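Local coordinates for YfkN protein (Bacillus subtilis subsp. subtilis, PDB 3GVE) that belongs to the calcineurin-like phosphoesterase family and holds a manganese ion and a magnesium ion in adjoining sites that share one aspartate ligand, at residues 93-98 with 326-331; 72-77 with 333-338; 234-239 with 270-275; 217-222 with 257-262. All coordinates share one frame; numbering follows the deposited sequence.

Contact 1 (93-98 with 326-331)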
loop_
_atom_site.group_PDB
_atom_site.type_symbol
_atom_site.label_atom_id
_atom_site.label_comp_id
_atom_site.label_asym_id
_atom_site.label_seq_id
_atom_site.Cartn_x
_atom_site.Cartn_y
_atom_site.Cartn_z
ATOM N N ILE A 93 -18.305 -1.888 -10.081
ATOM C CA ILE A 93 -19.322 -2.897 -10.335
ATOM C C ILE A 93 -19.692 -2.982 -11.827
ATOM O O ILE A 93 -19.899 -4.062 -12.340
ATOM C CB ILE A 93 -20.568 -2.684 -9.438
ATOM C CG1 ILE A 93 -20.180 -2.803 -7.944
ATOM C CG2 ILE A 93 -21.701 -3.672 -9.805
ATOM C CD1 ILE A 93 -19.582 -4.180 -7.540
ATOM N N SER A 94 -19.745 -1.849 -12.525
ATOM C CA SER A 94 -19.944 -1.901 -14.009
ATOM C C SER A 94 -18.902 -2.722 -14.702
ATOM O O SER A 94 -19.230 -3.439 -15.650
ATOM C CB SER A 94 -19.965 -0.515 -14.610
ATOM O OG SER A 94 -20.953 0.304 -14.008
ATOM N N VAL A 95 -17.650 -2.628 -14.258
ATOM C CA VAL A 95 -16.595 -3.473 -14.850
ATOM C C VAL A 95 -16.846 -4.965 -14.591
ATOM O O VAL A 95 -16.738 -5.819 -15.453
ATOM C CB VAL A 95 -15.182 -3.080 -14.326
ATOM C CG1 VAL A 95 -14.136 -4.017 -14.810
ATOM C CG2 VAL A 95 -14.842 -1.635 -14.811
HETATM N N MSE A 96 -17.201 -5.279 -13.347
HETATM C CA MSE A 96 -17.485 -6.665 -12.939
HETATM C C MSE A 96 -18.678 -7.263 -13.719
HETATM O O MSE A 96 -18.685 -8.410 -14.084
HETATM C CB MSE A 96 -17.750 -6.770 -11.421
HETATM C CG MSE A 96 -16.717 -6.067 -10.521
HETATM SE SE MSE A 96 -14.836 -6.450 -10.889
HETATM C CE MSE A 96 -14.615 -8.044 -9.760
ATOM N N ASN A 97 -19.661 -6.418 -14.002
ATOM C CA ASN A 97 -20.854 -6.766 -14.745
ATOM C C ASN A 97 -20.426 -7.074 -16.196
ATOM O O ASN A 97 -20.831 -8.045 -16.809
ATOM C CB ASN A 97 -21.892 -5.645 -14.731
ATOM C CG ASN A 97 -22.674 -5.580 -13.400
ATOM O OD1 ASN A 97 -22.622 -6.502 -12.579
ATOM N ND2 ASN A 97 -23.408 -4.512 -13.235
ATOM N N ALA A 98 -19.568 -6.209 -16.726
ATOM C CA ALA A 98 -19.097 -6.345 -18.105
ATOM C C ALA A 98 -18.264 -7.610 -18.295
ATOM O O ALA A 98 -18.298 -8.212 -19.343
ATOM C CB ALA A 98 -18.318 -5.109 -18.539
ATOM N N ASN A 326 -12.793 -0.034 -21.932
ATOM C CA ASN A 326 -13.958 0.653 -22.467
ATOM C C ASN A 326 -14.978 0.980 -21.374
ATOM O O ASN A 326 -15.580 2.030 -21.360
ATOM C CB ASN A 326 -14.629 -0.182 -23.568
ATOM C CG ASN A 326 -13.850 -0.180 -24.876
ATOM O OD1 ASN A 326 -12.917 0.579 -25.045
ATOM N ND2 ASN A 326 -14.231 -1.048 -25.787
ATOM N N THR A 327 -15.158 0.052 -20.451
ATOM C CA THR A 327 -16.153 0.213 -19.415
ATOM C C THR A 327 -15.763 1.291 -18.404
ATOM O O THR A 327 -16.567 2.101 -18.030
ATOM C CB THR A 327 -16.417 -1.134 -18.715
ATOM O OG1 THR A 327 -16.814 -2.089 -19.699
ATOM C CG2 THR A 327 -17.536 -1.007 -17.705
ATOM N N ILE A 328 -14.506 1.293 -17.996
ATOM C CA ILE A 328 -14.046 2.190 -16.938
ATOM C C ILE A 328 -13.455 3.523 -17.416
ATOM O O ILE A 328 -13.227 4.384 -16.630
ATOM C CB ILE A 328 -12.994 1.468 -16.040
ATOM C CG1 ILE A 328 -12.918 2.121 -14.656
ATOM C CG2 ILE A 328 -11.625 1.440 -16.733
ATOM C CD1 ILE A 328 -14.193 1.964 -13.825
ATOM N N GLN A 329 -13.210 3.665 -18.711
ATOM C CA GLN A 329 -12.473 4.816 -19.241
ATOM C C GLN A 329 -12.938 6.179 -18.727
ATOM O O GLN A 329 -12.133 6.967 -18.273
ATOM C CB GLN A 329 -12.508 4.821 -20.770
ATOM C CG GLN A 329 -11.784 5.992 -21.364
ATOM C CD GLN A 329 -11.391 5.716 -22.775
ATOM O OE1 GLN A 329 -10.558 4.888 -23.038
ATOM N NE2 GLN A 329 -12.023 6.408 -23.699
ATOM N N GLN A 330 -14.234 6.445 -18.811
ATOM C CA GLN A 330 -14.746 7.762 -18.403
ATOM C C GLN A 330 -14.477 8.005 -16.919
ATOM O O GLN A 330 -14.058 9.061 -16.528
ATOM C CB GLN A 330 -16.237 7.930 -18.708
ATOM C CG GLN A 330 -16.710 9.385 -18.559
ATOM C CD GLN A 330 -15.824 10.357 -19.343
ATOM O OE1 GLN A 330 -15.717 10.254 -20.555
ATOM N NE2 GLN A 330 -15.153 11.268 -18.639
ATOM N N THR A 331 -14.730 6.992 -16.107
ATOM C CA THR A 331 -14.472 7.096 -14.672
ATOM C C THR A 331 -12.985 7.308 -14.386
ATOM O O THR A 331 -12.611 8.090 -13.549
ATOM C CB THR A 331 -14.941 5.827 -13.935
ATOM O OG1 THR A 331 -16.339 5.642 -14.155
ATOM C CG2 THR A 331 -14.676 5.943 -12.433
#
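T327 and I328 carry the whole of this contact for segment 326-331, meeting S94, V95 and A98 of helix 91-98. The two segments run nearly antiparallel, with 169° between their directions, and their axes approach to 9.1 Å. T327 comes first and lies with its CA closest to that of V95. Its chi1 of -57° sets CG2 anti to the backbone N, and this places the methyl against the opposing backbone: T327 CG2 is 3.6 Å from S94 O. The same methyl also touches S94 CB and V95 CG2, the latter at 4.0 Å. The other branch, T327 OG1, lies 3.6 Å from the A98 methyl CB. That approach is plain packing, because the hydroxyl is hydrogen-bonded back along its own helix to the carbonyl of T323. S94 O likewise has a partner of its own, taking a helical bond from A98 N at 3.0 Å. Next in sequence, I328 crosses V95 obliquely. V95 CG2 rests 3.8 Å from I328 CD1 and touches I328 CB as well, so one methyl meets both the root and the tip of the isoleucine. L40 packs on V95, while L71 and P91 adjoin I328, carrying the apolar patch on into helices 40-53 and 70-85. Beyond I328 the helix is kinked, the N atoms of Q330 and T331 lacking bonds to the preceding turn. Since T327 OG1 and S94 O are bonded within their own helices, methyl-to-backbone and methyl-to-methyl packing is what joins these two segments.

Contact 2 (72-77 with 333-338)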
loop_
_atom_site.group_PDB
_atom_site.type_symbol
_atom_site.label_atom_id
_atom_site.label_comp_id
_atom_site.label_asym_id
_atom_site.label_seq_id
_atom_site.Cartn_x
_atom_site.Cartn_y
_atom_site.Cartn_z
ATOM N N GLY A 72 -11.559 4.569 -6.321
ATOM C CA GLY A 72 -12.541 4.236 -5.307
ATOM C C GLY A 72 -13.020 5.471 -4.562
ATOM O O GLY A 72 -14.186 5.581 -4.227
ATOM N N GLU A 73 -12.095 6.392 -4.302
ATOM C CA GLU A 73 -12.416 7.673 -3.653
ATOM C C GLU A 73 -13.312 8.520 -4.547
ATOM O O GLU A 73 -14.256 9.122 -4.096
ATOM C CB GLU A 73 -11.148 8.487 -3.410
ATOM C CG GLU A 73 -10.284 8.019 -2.319
ATOM C CD GLU A 73 -8.937 8.761 -2.319
ATOM O OE1 GLU A 73 -8.000 8.216 -1.739
ATOM O OE2 GLU A 73 -8.811 9.863 -2.920
ATOM N N TYR A 74 -12.991 8.555 -5.829
ATOM C CA TYR A 74 -13.793 9.307 -6.774
ATOM C C TYR A 74 -15.257 8.838 -6.725
ATOM O O TYR A 74 -16.185 9.628 -6.724
ATOM C CB TYR A 74 -13.220 9.190 -8.203
ATOM C CG TYR A 74 -14.130 9.866 -9.201
ATOM C CD1 TYR A 74 -14.055 11.231 -9.410
ATOM C CD2 TYR A 74 -15.114 9.156 -9.870
ATOM C CE1 TYR A 74 -14.896 11.860 -10.273
ATOM C CE2 TYR A 74 -15.971 9.789 -10.741
ATOM C CZ TYR A 74 -15.851 11.136 -10.941
ATOM O OH TYR A 74 -16.701 11.785 -11.806
ATOM N N ALA A 75 -15.466 7.528 -6.671
ATOM C CA ALA A 75 -16.810 7.001 -6.687
ATOM C C ALA A 75 -17.640 7.429 -5.477
ATOM O O ALA A 75 -18.758 7.891 -5.603
ATOM C CB ALA A 75 -16.791 5.515 -6.834
ATOM N N VAL A 76 -17.044 7.285 -4.305
ATOM C CA VAL A 76 -17.750 7.662 -3.098
ATOM C C VAL A 76 -17.968 9.182 -3.002
ATOM O O VAL A 76 -18.997 9.615 -2.545
ATOM C CB VAL A 76 -17.103 7.027 -1.831
ATOM C CG1 VAL A 76 -15.806 7.705 -1.453
ATOM C CG2 VAL A 76 -18.071 7.022 -0.676
ATOM N N LYS A 77 -17.011 9.976 -3.460
ATOM C CA LYS A 77 -17.147 11.426 -3.359
ATOM C C LYS A 77 -18.108 11.990 -4.398
ATOM O O LYS A 77 -18.946 12.802 -4.065
ATOM C CB LYS A 77 -15.779 12.100 -3.460
ATOM C CG LYS A 77 -14.901 11.853 -2.258
ATOM C CD LYS A 77 -13.625 12.665 -2.351
ATOM C CE LYS A 77 -12.708 12.407 -1.182
ATOM N NZ LYS A 77 -11.549 13.353 -1.210
ATOM N N GLN A 333 -10.797 8.676 -16.425
ATOM C CA GLN A 333 -10.458 10.055 -16.816
ATOM C C GLN A 333 -10.972 11.073 -15.808
ATOM O O GLN A 333 -10.287 12.031 -15.509
ATOM C CB GLN A 333 -10.937 10.359 -18.233
ATOM C CG GLN A 333 -10.177 9.531 -19.249
ATOM C CD GLN A 333 -10.591 9.784 -20.660
ATOM O OE1 GLN A 333 -11.326 10.715 -20.938
ATOM N NE2 GLN A 333 -10.108 8.961 -21.561
ATOM N N ASN A 334 -12.146 10.827 -15.246
ATOM C CA ASN A 334 -12.667 11.681 -14.187
ATOM C C ASN A 334 -11.802 11.611 -12.933
ATOM O O ASN A 334 -11.613 12.586 -12.230
ATOM C CB ASN A 334 -14.122 11.304 -13.849
ATOM C CG ASN A 334 -15.094 11.629 -14.978
ATOM O OD1 ASN A 334 -14.770 12.347 -15.906
ATOM N ND2 ASN A 334 -16.282 11.089 -14.889
ATOM N N THR A 335 -11.284 10.421 -12.657
ATOM C CA THR A 335 -10.387 10.228 -11.529
ATOM C C THR A 335 -9.059 10.980 -11.724
ATOM O O THR A 335 -8.547 11.579 -10.803
ATOM C CB THR A 335 -10.157 8.727 -11.255
ATOM O OG1 THR A 335 -11.407 8.133 -10.901
ATOM C CG2 THR A 335 -9.177 8.509 -10.114
ATOM N N LEU A 336 -8.516 10.920 -12.928
ATOM C CA LEU A 336 -7.315 11.689 -13.221
ATOM C C LEU A 336 -7.547 13.174 -12.924
ATOM O O LEU A 336 -6.713 13.810 -12.335
ATOM C CB LEU A 336 -6.904 11.511 -14.674
ATOM C CG LEU A 336 -6.412 10.140 -15.118
ATOM C CD1 LEU A 336 -6.194 10.122 -16.619
ATOM C CD2 LEU A 336 -5.148 9.679 -14.395
ATOM N N GLU A 337 -8.692 13.707 -13.329
ATOM C CA GLU A 337 -8.999 15.115 -13.093
ATOM C C GLU A 337 -9.068 15.373 -11.595
ATOM O O GLU A 337 -8.554 16.349 -11.082
ATOM C CB GLU A 337 -10.317 15.476 -13.771
ATOM C CG GLU A 337 -10.728 16.939 -13.661
ATOM C CD GLU A 337 -12.006 17.273 -14.426
ATOM O OE1 GLU A 337 -12.099 18.390 -14.972
ATOM O OE2 GLU A 337 -12.931 16.445 -14.473
ATOM N N TYR A 338 -9.723 14.461 -10.896
ATOM C CA TYR A 338 -9.891 14.545 -9.454
ATOM C C TYR A 338 -8.545 14.567 -8.721
ATOM O O TYR A 338 -8.340 15.345 -7.800
ATOM C CB TYR A 338 -10.750 13.364 -8.990
ATOM C CG TYR A 338 -10.668 13.042 -7.522
ATOM C CD1 TYR A 338 -11.152 13.910 -6.569
ATOM C CD2 TYR A 338 -10.114 11.858 -7.097
ATOM C CE1 TYR A 338 -11.067 13.603 -5.227
ATOM C CE2 TYR A 338 -10.024 11.552 -5.791
ATOM C CZ TYR A 338 -10.496 12.408 -4.847
ATOM O OH TYR A 338 -10.392 12.070 -3.523
#
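Y74 and Y338 both hold their rings anti to the backbone N, with chi1 of 175° and 161°, and these torsions send each ring across to the other helix. The two side chains slide past one another in opposite directions, and Y74 CD1 meets Y338 CB at 4.0 Å. T335 N and N334 C, backbone atoms of the C-terminal helix, lie over one face of the Y74 ring. N334 CB presses on the phenol end, 3.4 Å from Y74 CZ. At the root of the same side chain, T335 OG1 stands 3.4 Å from Y74 CB while bonding to the carbonyl of T331. Y74 also stacks on Y78 of its own helix. Y338 reaches over segment 72-77, whose axis is perpendicular to that of 333-338. Its hydroxyl donates to E73 OE2, with Y338 OH to E73 OE2 at 2.8 Å, meeting the anti side 20° out of the carboxylate plane. The same oxygen accepts from K77, whose NZ lies 2.9 Å from Y338 OH. Both partners lie near the ring plane, at its edge. The phenol oxygen thus bridges an acid and a base one helical turn apart; the two charges would probably balance each other while two bonds fix the end of the ring.

Contact 3 (234-239 with 270-275)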
loop_
_atom_site.group_PDB
_atom_site.type_symbol
_atom_site.label_atom_id
_atom_site.label_comp_id
_atom_site.label_asym_id
_atom_site.label_seq_id
_atom_site.Cartn_x
_atom_site.Cartn_y
_atom_site.Cartn_z
ATOM N N ASP A 234 -8.832 -23.454 9.336
ATOM C CA ASP A 234 -9.958 -23.906 10.147
ATOM C C ASP A 234 -11.230 -24.175 9.338
ATOM O O ASP A 234 -11.933 -25.130 9.603
ATOM C CB ASP A 234 -10.190 -22.921 11.298
ATOM C CG ASP A 234 -8.933 -22.721 12.131
ATOM O OD1 ASP A 234 -8.348 -23.711 12.580
ATOM O OD2 ASP A 234 -8.516 -21.590 12.270
ATOM N N LEU A 235 -11.506 -23.337 8.345
ATOM C CA LEU A 235 -12.581 -23.628 7.413
ATOM C C LEU A 235 -12.371 -24.985 6.744
ATOM O O LEU A 235 -13.278 -25.792 6.650
ATOM C CB LEU A 235 -12.646 -22.563 6.331
ATOM C CG LEU A 235 -13.502 -21.353 6.641
ATOM C CD1 LEU A 235 -13.341 -20.354 5.486
ATOM C CD2 LEU A 235 -14.997 -21.732 6.813
ATOM N N ALA A 236 -11.150 -25.235 6.292
ATOM C CA ALA A 236 -10.874 -26.470 5.563
ATOM C C ALA A 236 -10.948 -27.709 6.450
ATOM O O ALA A 236 -11.287 -28.772 5.973
ATOM C CB ALA A 236 -9.503 -26.389 4.885
ATOM N N THR A 237 -10.614 -27.561 7.731
ATOM C CA THR A 237 -10.506 -28.718 8.624
ATOM C C THR A 237 -11.716 -28.938 9.537
ATOM O O THR A 237 -11.978 -30.065 9.921
ATOM C CB THR A 237 -9.233 -28.635 9.488
ATOM O OG1 THR A 237 -9.189 -27.363 10.145
ATOM C CG2 THR A 237 -7.960 -28.836 8.631
ATOM N N LYS A 238 -12.423 -27.872 9.901
ATOM C CA LYS A 238 -13.487 -27.963 10.917
ATOM C C LYS A 238 -14.891 -28.009 10.358
ATOM O O LYS A 238 -15.838 -28.227 11.090
ATOM C CB LYS A 238 -13.403 -26.810 11.924
ATOM C CG LYS A 238 -12.122 -26.714 12.732
ATOM C CD LYS A 238 -12.265 -25.625 13.811
ATOM C CE LYS A 238 -10.998 -25.451 14.631
ATOM N NZ LYS A 238 -11.259 -24.439 15.714
ATOM N N THR A 239 -15.033 -27.793 9.067
ATOM C CA THR A 239 -16.354 -27.851 8.446
ATOM C C THR A 239 -16.433 -29.047 7.530
ATOM O O THR A 239 -15.448 -29.715 7.308
ATOM C CB THR A 239 -16.670 -26.588 7.607
ATOM O OG1 THR A 239 -15.829 -26.567 6.446
ATOM C CG2 THR A 239 -16.475 -25.334 8.409
ATOM N N GLY A 270 -2.447 -27.975 -4.615
ATOM C CA GLY A 270 -3.053 -26.748 -4.095
ATOM C C GLY A 270 -4.229 -27.008 -3.226
ATOM O O GLY A 270 -5.302 -26.379 -3.446
ATOM N N THR A 271 -4.120 -27.888 -2.253
ATOM C CA THR A 271 -5.225 -28.229 -1.347
ATOM C C THR A 271 -4.911 -28.102 0.134
ATOM O O THR A 271 -3.748 -28.262 0.514
ATOM C CB THR A 271 -5.771 -29.696 -1.654
ATOM O OG1 THR A 271 -4.697 -30.601 -1.436
ATOM C CG2 THR A 271 -6.328 -29.867 -3.023
ATOM N N ILE A 272 -5.933 -27.892 0.930
ATOM C CA ILE A 272 -5.797 -27.939 2.374
ATOM C C ILE A 272 -6.905 -28.885 2.832
ATOM O O ILE A 272 -8.068 -28.668 2.538
ATOM C CB ILE A 272 -5.947 -26.540 3.028
ATOM C CG1 ILE A 272 -4.985 -25.527 2.384
ATOM C CG2 ILE A 272 -5.726 -26.646 4.554
ATOM C CD1 ILE A 272 -5.095 -24.127 2.969
ATOM N N ASN A 273 -6.502 -29.942 3.529
ATOM C CA ASN A 273 -7.410 -31.020 3.918
ATOM C C ASN A 273 -8.198 -31.544 2.727
ATOM O O ASN A 273 -9.362 -31.854 2.843
ATOM C CB ASN A 273 -8.352 -30.593 5.047
ATOM C CG ASN A 273 -9.091 -31.770 5.663
ATOM O OD1 ASN A 273 -8.593 -32.887 5.689
ATOM N ND2 ASN A 273 -10.285 -31.519 6.141
ATOM N N GLY A 274 -7.539 -31.620 1.580
ATOM C CA GLY A 274 -8.135 -32.195 0.392
ATOM C C GLY A 274 -9.025 -31.264 -0.397
ATOM O O GLY A 274 -9.551 -31.660 -1.397
ATOM N N ILE A 275 -9.173 -30.028 0.057
ATOM C CA ILE A 275 -10.018 -29.044 -0.621
ATOM C C ILE A 275 -9.134 -28.056 -1.360
ATOM O O ILE A 275 -8.209 -27.540 -0.766
ATOM C CB ILE A 275 -10.864 -28.282 0.415
ATOM C CG1 ILE A 275 -11.798 -29.264 1.139
ATOM C CG2 ILE A 275 -11.669 -27.150 -0.230
ATOM C CD1 ILE A 275 -12.515 -28.674 2.345
#
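N273, the second residue of a type I' turn with a positive phi, drives its side-chain amide straight into a carbonyl of helix 232-238. N273 ND2 donates to A236 O over 2.9 Å with an N-H...O angle of 177°. The acceptor lies in the asparagine's amide plane, whereas the donor is tilted 31° from the carbonyl plane of A236. Having CG anti to the backbone N (chi1 -168°) extends the amide toward the helix. The turn itself, from I272 to I275, is closed by mutual backbone bonds, I275 N to I272 O measuring 3.0 Å. Carbon-to-carbon packing flanks the polar bond. A236 CB points at the turn and touches I272 CG2 at 3.8 Å, and T237 CG2 packs on N273 CB at 4.0 Å, while the threonine hydroxyl bonds to the carbonyl of F233. The methyl I275 CD1 lies 3.8 Å from A236 O, the oxygen that N273 also uses. T239 OG1 bonds back to L235 O, 2.7 Å away, in the plane of that carbonyl. L235 turns to I192 and A196 of helix 192-205, whereas A236 meets the hairpin: helix 232-238 therefore sits between that helix and the turn joining strands 271-272 and 275-280, where I272 also packs on V232, F233 and F265.

Contact 4 (217-222 with 257-262)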
loop_
_atom_site.group_PDB
_atom_site.type_symbol
_atom_site.label_atom_id
_atom_site.label_comp_id
_atom_site.label_asym_id
_atom_site.label_seq_id
_atom_site.Cartn_x
_atom_site.Cartn_y
_atom_site.Cartn_z
ATOM N N THR A 217 -10.294 -13.973 3.931
ATOM C CA THR A 217 -9.539 -14.339 5.120
ATOM C C THR A 217 -8.373 -15.188 4.632
ATOM O O THR A 217 -8.486 -15.872 3.647
ATOM C CB THR A 217 -10.447 -15.089 6.136
ATOM O OG1 THR A 217 -9.739 -15.329 7.354
ATOM C CG2 THR A 217 -10.979 -16.412 5.574
ATOM N N GLY A 218 -7.253 -15.106 5.331
ATOM C CA GLY A 218 -6.035 -15.766 4.916
ATOM C C GLY A 218 -5.799 -17.087 5.607
ATOM O O GLY A 218 -6.680 -17.669 6.214
ATOM N N ILE A 219 -4.553 -17.528 5.509
ATOM C CA ILE A 219 -4.121 -18.876 5.843
ATOM C C ILE A 219 -3.063 -18.816 6.925
ATOM O O ILE A 219 -2.130 -18.043 6.823
ATOM C CB ILE A 219 -3.499 -19.579 4.589
ATOM C CG1 ILE A 219 -4.541 -19.738 3.474
ATOM C CG2 ILE A 219 -2.852 -20.905 4.974
ATOM C CD1 ILE A 219 -3.952 -19.975 2.080
ATOM N N GLU A 220 -3.236 -19.644 7.949
ATOM C CA GLU A 220 -2.173 -19.958 8.894
ATOM C C GLU A 220 -1.934 -21.460 8.805
ATOM O O GLU A 220 -2.737 -22.200 8.291
ATOM C CB GLU A 220 -2.543 -19.537 10.321
ATOM C CG GLU A 220 -2.782 -18.017 10.499
ATOM C CD GLU A 220 -1.538 -17.166 10.247
ATOM O OE1 GLU A 220 -0.425 -17.687 10.186
ATOM O OE2 GLU A 220 -1.681 -15.944 10.116
ATOM N N LYS A 221 -0.775 -21.881 9.281
ATOM C CA LYS A 221 -0.331 -23.265 9.113
ATOM C C LYS A 221 -0.910 -24.265 10.108
ATOM O O LYS A 221 -0.818 -25.456 9.886
ATOM C CB LYS A 221 1.193 -23.343 9.182
ATOM C CG LYS A 221 1.900 -22.704 7.979
ATOM C CD LYS A 221 3.385 -22.679 8.269
ATOM C CE LYS A 221 4.245 -22.262 7.121
ATOM N NZ LYS A 221 5.680 -22.431 7.541
ATOM N N GLN A 222 -1.485 -23.767 11.200
ATOM C CA GLN A 222 -2.039 -24.624 12.245
ATOM C C GLN A 222 -3.383 -24.095 12.750
ATOM O O GLN A 222 -3.755 -22.952 12.466
ATOM C CB GLN A 222 -1.041 -24.727 13.410
ATOM C CG GLN A 222 0.237 -25.508 13.058
ATOM C CD GLN A 222 1.368 -24.602 12.612
ATOM O OE1 GLN A 222 1.309 -23.405 12.789
ATOM N NE2 GLN A 222 2.398 -25.193 12.004
ATOM N N ALA A 257 5.428 -22.854 -2.101
ATOM C CA ALA A 257 6.375 -23.796 -1.536
ATOM C C ALA A 257 6.571 -23.744 -0.004
ATOM O O ALA A 257 6.932 -24.734 0.582
ATOM C CB ALA A 257 7.699 -23.634 -2.242
ATOM N N GLU A 258 6.342 -22.612 0.587
ATOM C CA GLU A 258 6.455 -22.477 2.009
ATOM C C GLU A 258 5.570 -23.502 2.769
ATOM O O GLU A 258 5.878 -23.917 3.876
ATOM C CB GLU A 258 6.074 -21.051 2.337
ATOM C CG GLU A 258 5.835 -20.766 3.739
ATOM C CD GLU A 258 5.294 -19.394 3.895
ATOM O OE1 GLU A 258 5.072 -18.687 2.876
ATOM O OE2 GLU A 258 5.128 -19.012 5.038
ATOM N N TYR A 259 4.476 -23.929 2.151
ATOM C CA TYR A 259 3.524 -24.818 2.831
ATOM C C TYR A 259 3.825 -26.308 2.679
ATOM O O TYR A 259 3.174 -27.150 3.261
ATOM C CB TYR A 259 2.094 -24.512 2.370
ATOM C CG TYR A 259 1.684 -23.119 2.741
ATOM C CD1 TYR A 259 1.199 -22.827 4.000
ATOM C CD2 TYR A 259 1.790 -22.094 1.828
ATOM C CE1 TYR A 259 0.820 -21.541 4.321
ATOM C CE2 TYR A 259 1.440 -20.814 2.157
ATOM C CZ TYR A 259 0.952 -20.543 3.387
ATOM O OH TYR A 259 0.588 -19.265 3.699
ATOM N N ALA A 260 4.842 -26.616 1.903
ATOM C CA ALA A 260 5.232 -28.026 1.696
ATOM C C ALA A 260 5.704 -28.617 3.032
ATOM O O ALA A 260 6.570 -28.046 3.641
ATOM C CB ALA A 260 6.347 -28.090 0.667
ATOM N N GLY A 261 5.158 -29.757 3.417
ATOM C CA GLY A 261 5.556 -30.379 4.662
ATOM C C GLY A 261 4.712 -29.999 5.870
ATOM O O GLY A 261 4.842 -30.571 6.947
ATOM N N VAL A 262 3.838 -29.016 5.680
ATOM C CA VAL A 262 2.867 -28.639 6.715
ATOM C C VAL A 262 1.691 -29.611 6.664
ATOM O O VAL A 262 1.105 -29.838 5.619
ATOM C CB VAL A 262 2.361 -27.179 6.541
ATOM C CG1 VAL A 262 1.381 -26.798 7.682
ATOM C CG2 VAL A 262 3.552 -26.194 6.487
HETATM O O HOH W 1 0.410 -18.630 6.124
#
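I219, K221, Y259 and V262 supply the apolar part of this contact. The branch methyl of the isoleucine, I219 CG2, touches the Y259 ring 3.8 Å from CE1. Two residues on, K221 brings its aliphatic part to the same ring near CE1 and CD1, K221 CG being 4.0 Å from Y259 CE1. V262 crosses the lysine at about a right angle and touches it with both methyls: V262 CG1 lies 3.8 Å from K221 CB, and V262 CG2 lies 3.9 Å from K221 CD. The first of these methyls also meets a carbonyl, V262 CG1 being 3.4 Å from K221 O. F254 meets the Y259 ring edge-to-face, holding it from outside the two segments.

Both segments lie in loop regions, one after strand 210-215 and the other after strand 253-254, the second opening with a 3-10 segment, 257-259. H216, a magnesium ligand, immediately precedes the first, as expected of a metal-bearing loop at a strand end in this fold; the second closes in a type II turn from Y259 to V262, with G261 at positive phi.

Polar bridging goes through water. One molecule donates to I219 O at 2.7 Å and sits 2.5 Å from Y259 OH, linking the backbone of one loop to the phenol of the other.

Charged links run to the second subunit: the K221 ammonium bonds to R340 O of that subunit, and E220 forms a salt bridge with its K341.

Overall arrangement
Contacts 1 and 2 are neighbours, their centres 13 Å apart: helix 322-340 packs first on helix 91-98 and then on helix 70-85, and T331 touches Y74 where the two meet. Contact 1 is nested along the chain inside the loop closed by contact 2. Contacts 3 and 4, with centres 11 Å apart, lie inside both loops; their segments come in the order 217-222, 234-239, 257-262, 270-275, so the two loops cross. Centres of contacts 1 and 3 are 35 Å apart, across the chain's centre. The C-terminal helix thus fastens to early helices, while the chain end R340-K341 of the second subunit reaches contact 4.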